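Side-chain contact in thioredoxin Reductase (Burkholderia cenocepacia, PDB 4F82), which probably reduces hydrogen peroxide and organic hydroperoxides as a thiol-dependent peroxidase of the Prx5 subfamily, helping to protect the cell from oxidative stress: residues 164-167 and 168-171. Sequence-based numbering, arbitrary orientation.
Sequences VSDA and ASVL
Asp166 and Ser169 show how one carboxylate can start a helix by gripping a single residue of its first turn twice. Asp166 OD1 accepts the hydroxyl of Ser169, with OG 2.6 Å away on the syn side of the carboxylate and 26° out of its plane. Its other oxygen, OD2, takes the backbone N-H of the same residue at 3.1 Å from Ser169 N, but here the donor stands above the carboxylate, 57° from its plane, and the hydrogen bond is moderately bent. With CG between its own backbone N and carbonyl carbon (chi1 61°), Asp166 brings the carboxylate back over the first turn for both bonds; the Ser169 torsion, which puts OG beside the backbone N, only sets that hydroxyl against OD1. Its position just before helix 167-172, the short C-terminal helix of this thioredoxin-fold peroxiredoxin, and its bond to Ser169 N make Asp166 the N-cap, and the amide at the helix start would probably help to stabilise a negative charge on it. The first backbone bonds follow, Val170 N to Asp166 O at 3.2 Å and Leu171 N to Ala167 O at 2.9 Å.

The inner side of the turn is close-packed. Val170 lays CG2 3.6 Å from Asp166 O, and its side chain also meets Ala143 and Val145 of strand 137-147; together with Ala167 it touches Tyr71 of helix 61-80. Just ahead of the cap, the buried Ser165 bonds through OG to Glu157, and its carbonyl accepts from Tyr71 and His67. The outer side is more open, with Val164 and Ala168 both exposed. Val164 reaches Ser169 CB by its backbone O alone, at 3.5 Å; its bond from CA to CB points away from the helix, and its side chain does not touch 168-171. One close contact remains on this open side, Ala168 CB lying 3.3 Å from Asp166 OD2.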
loop_
_atom_site.group_PDB
_atom_site.type_symbol
_atom_site.label_atom_id
_atom_site.label_comp_id
_atom_site.label_asym_id
_atom_site.label_seq_id
_atom_site.Cartn_x
_atom_site.Cartn_y
_atom_site.Cartn_z
ATOM N N VAL A 164 -14.946 8.488 17.157
ATOM C CA VAL A 164 -14.405 9.812 17.602
ATOM C C VAL A 164 -13.519 10.569 16.604
ATOM O O VAL A 164 -13.181 11.760 16.840
ATOM C CB VAL A 164 -13.621 9.669 18.949
ATOM C CG1 VAL A 164 -14.541 9.119 20.073
ATOM C CG2 VAL A 164 -12.363 8.733 18.761
ATOM N N SER A 165 -13.096 9.898 15.511
ATOM C CA SER A 165 -12.120 10.502 14.566
ATOM C C SER A 165 -12.774 10.995 13.290
ATOM O O SER A 165 -12.094 11.486 12.382
ATOM C CB SER A 165 -11.030 9.489 14.181
ATOM O OG SER A 165 -11.619 8.309 13.586
ATOM N N ASP A 166 -14.091 10.861 13.199
ATOM C CA ASP A 166 -14.835 11.360 12.043
ATOM C C ASP A 166 -14.874 12.899 12.039
ATOM O O ASP A 166 -14.728 13.545 13.087
ATOM C CB ASP A 166 -16.268 10.832 12.108
ATOM C CG ASP A 166 -16.995 11.308 13.354
ATOM O OD1 ASP A 166 -16.636 10.850 14.481
ATOM O OD2 ASP A 166 -17.920 12.143 13.205
ATOM N N ALA A 167 -15.098 13.476 10.868
ATOM C CA ALA A 167 -15.069 14.946 10.703
ATOM C C ALA A 167 -16.120 15.640 11.570
ATOM O O ALA A 167 -15.821 16.683 12.195
ATOM C CB ALA A 167 -15.254 15.327 9.226
ATOM N N ALA A 168 -17.332 15.075 11.653
ATOM C CA ALA A 168 -18.357 15.666 12.546
ATOM C C ALA A 168 -17.870 15.863 13.989
ATOM O O ALA A 168 -18.065 16.941 14.573
ATOM C CB ALA A 168 -19.652 14.846 12.551
ATOM N N SER A 169 -17.247 14.835 14.568
ATOM C CA SER A 169 -16.730 14.914 15.924
ATOM C C SER A 169 -15.641 15.973 16.052
ATOM O O SER A 169 -15.596 16.680 17.045
ATOM C CB SER A 169 -16.158 13.583 16.390
ATOM O OG SER A 169 -17.149 12.578 16.364
ATOM N N VAL A 170 -14.749 16.045 15.073
ATOM C CA VAL A 170 -13.700 17.043 15.096
ATOM C C VAL A 170 -14.246 18.470 15.052
ATOM O O VAL A 170 -13.836 19.341 15.846
ATOM C CB VAL A 170 -12.701 16.772 13.967
ATOM C CG1 VAL A 170 -11.775 17.957 13.809
ATOM C CG2 VAL A 170 -11.928 15.536 14.315
ATOM N N LEU A 171 -15.198 18.725 14.157
ATOM C CA LEU A 171 -15.791 20.045 14.065
ATOM C C LEU A 171 -16.438 20.397 15.405
ATOM O O LEU A 171 -16.313 21.544 15.887
ATOM C CB LEU A 171 -16.843 20.077 12.936
ATOM C CG LEU A 171 -17.499 21.447 12.704
ATOM C CD1 LEU A 171 -16.435 22.484 12.345
ATOM C CD2 LEU A 171 -18.584 21.355 11.638
#